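Long-range contact in pyrroline-5-carboxylate reductase catalytic N-terminal domain-containing protein (Sinorhizobium meliloti, PDB 4HUJ), which is of unknown function but probably binds a dinucleotide cofactor and may act as an oxidoreductase: residues K146-L151 with R167-S172. Sequence-based numbering, arbitrary orientation.
Sequences KAFNTL and RVLFLS
Lys146 and Ser172 pair through both of their backbones as an antiparallel hydrogen-bonded pair: Lys146 N donates to Ser172 O at 2.7 Å, and Ser172 N returns a bond to Lys146 O at 3.0 Å. The same Lys146 O receives a CA-H...O contact from Leu171 CA at 3.2 Å and a further hydrogen bond from Gln206 NE2. Lys146 CB lies 3.6 Å from Ser172 OG; with CG anti to the backbone N (chi1 -173°), the extended chain carries CD past that hydroxyl before a bend at its last torsion brings NZ to a hydrogen bond with Thr132 OG1, while Ser172 OG bonds to Gln206 and Ser202. Beyond Ala147 the chains separate, and two waters bridge the gap. Thr150 OG1 binds both: one water also joins Phe148 N to Phe170 O, the other Val168 O to Phe170 N. Leu169 reaches across beside them, its CD1 meeting the Phe148 ring obliquely at CE1 (3.6 Å) and its CD2 packing on Leu151 CD1 (3.7 Å), which also touches Arg167 CG; helix 176-188 also covers the ring. With alanine at Leu169, Phe148 CE1 and Leu151 CD1 would probably each lose this apolar partner, leaving a gap between them. Strand 166-173, antiparallel to 143-147, continues the sheet beyond parallel strands 26-30, 84-88, 108-111 and 143-147, consistent with a Rossmann-type dinucleotide-binding fold.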
# COMPACT_ATOMS: atom_id res chain seq x y z
N LYS A 146 3.94 -6.49 -2.88
CA LYS A 146 3.65 -5.44 -3.87
C LYS A 146 2.14 -5.42 -4.10
O LYS A 146 1.57 -6.41 -4.56
CB LYS A 146 4.39 -5.73 -5.18
CG LYS A 146 4.29 -4.62 -6.23
CD LYS A 146 5.00 -5.02 -7.51
CE LYS A 146 4.94 -3.91 -8.55
NZ LYS A 146 5.78 -2.75 -8.12
N ALA A 147 1.50 -4.31 -3.75
CA ALA A 147 0.05 -4.16 -3.88
C ALA A 147 -0.39 -2.71 -3.75
O ALA A 147 0.31 -1.91 -3.14
CB ALA A 147 -0.68 -5.02 -2.83
N PHE A 148 -1.56 -2.40 -4.31
CA PHE A 148 -2.17 -1.06 -4.30
C PHE A 148 -1.49 -0.09 -5.26
O PHE A 148 -1.78 1.11 -5.25
CB PHE A 148 -2.21 -0.42 -2.89
CG PHE A 148 -2.97 -1.21 -1.85
CD1 PHE A 148 -4.36 -1.32 -1.90
CD2 PHE A 148 -2.29 -1.81 -0.80
CE1 PHE A 148 -5.05 -2.04 -0.92
CE2 PHE A 148 -2.97 -2.53 0.19
CZ PHE A 148 -4.36 -2.64 0.12
N ASN A 149 -0.58 -0.60 -6.10
CA ASN A 149 0.10 0.25 -7.08
C ASN A 149 -0.61 0.28 -8.44
O ASN A 149 -0.24 1.03 -9.34
CB ASN A 149 1.53 -0.25 -7.30
CG ASN A 149 1.58 -1.54 -8.10
OD1 ASN A 149 1.11 -2.58 -7.63
ND2 ASN A 149 2.13 -1.48 -9.31
N THR A 150 -1.64 -0.55 -8.59
CA THR A 150 -2.18 -0.83 -9.91
C THR A 150 -3.32 0.08 -10.34
O THR A 150 -3.57 0.23 -11.53
CB THR A 150 -2.66 -2.28 -10.00
OG1 THR A 150 -3.46 -2.57 -8.85
CG2 THR A 150 -1.45 -3.23 -10.04
N LEU A 151 -4.01 0.68 -9.38
CA LEU A 151 -5.18 1.47 -9.71
C LEU A 151 -4.98 2.96 -9.46
O LEU A 151 -4.35 3.34 -8.47
CB LEU A 151 -6.40 0.97 -8.92
CG LEU A 151 -6.84 -0.48 -9.18
CD1 LEU A 151 -8.07 -0.78 -8.35
CD2 LEU A 151 -7.11 -0.72 -10.67
N ARG A 167 -14.00 -5.05 -7.47
CA ARG A 167 -12.81 -4.48 -8.09
C ARG A 167 -11.57 -5.32 -7.75
O ARG A 167 -11.33 -5.65 -6.59
CB ARG A 167 -12.62 -3.03 -7.64
CG ARG A 167 -11.44 -2.28 -8.28
CD ARG A 167 -11.59 -2.20 -9.81
NE ARG A 167 -12.73 -1.37 -10.23
CZ ARG A 167 -13.41 -1.55 -11.36
NH1 ARG A 167 -13.10 -2.53 -12.20
NH2 ARG A 167 -14.42 -0.74 -11.66
N VAL A 168 -10.78 -5.64 -8.77
CA VAL A 168 -9.62 -6.50 -8.61
C VAL A 168 -8.38 -5.71 -8.20
O VAL A 168 -8.04 -4.69 -8.83
CB VAL A 168 -9.31 -7.30 -9.90
CG1 VAL A 168 -7.97 -8.04 -9.80
CG2 VAL A 168 -10.44 -8.28 -10.18
N LEU A 169 -7.72 -6.20 -7.16
CA LEU A 169 -6.38 -5.72 -6.78
C LEU A 169 -5.40 -6.87 -6.89
O LEU A 169 -5.47 -7.84 -6.12
CB LEU A 169 -6.37 -5.13 -5.37
CG LEU A 169 -6.88 -3.69 -5.22
CD1 LEU A 169 -6.93 -3.30 -3.75
CD2 LEU A 169 -6.01 -2.70 -6.00
N PHE A 170 -4.50 -6.78 -7.86
CA PHE A 170 -3.39 -7.73 -7.96
C PHE A 170 -2.36 -7.50 -6.85
O PHE A 170 -2.14 -6.37 -6.42
CB PHE A 170 -2.72 -7.65 -9.34
CG PHE A 170 -3.63 -8.05 -10.47
CD1 PHE A 170 -3.93 -9.40 -10.69
CD2 PHE A 170 -4.20 -7.09 -11.30
CE1 PHE A 170 -4.77 -9.78 -11.73
CE2 PHE A 170 -5.06 -7.46 -12.35
CZ PHE A 170 -5.34 -8.81 -12.57
N LEU A 171 -1.76 -8.58 -6.36
CA LEU A 171 -0.66 -8.48 -5.40
C LEU A 171 0.38 -9.55 -5.71
O LEU A 171 0.11 -10.49 -6.46
CB LEU A 171 -1.14 -8.61 -3.95
CG LEU A 171 -1.61 -10.00 -3.48
CD1 LEU A 171 -1.32 -10.18 -2.01
CD2 LEU A 171 -3.11 -10.19 -3.76
N SER A 172 1.57 -9.38 -5.15
CA SER A 172 2.66 -10.32 -5.36
C SER A 172 3.70 -10.13 -4.27
O SER A 172 3.66 -9.14 -3.53
CB SER A 172 3.29 -10.15 -6.74
OG SER A 172 3.65 -8.79 -6.98
O HOH W 1 -2.73 -3.77 -6.44
O HOH W 2 -5.34 -4.27 -9.71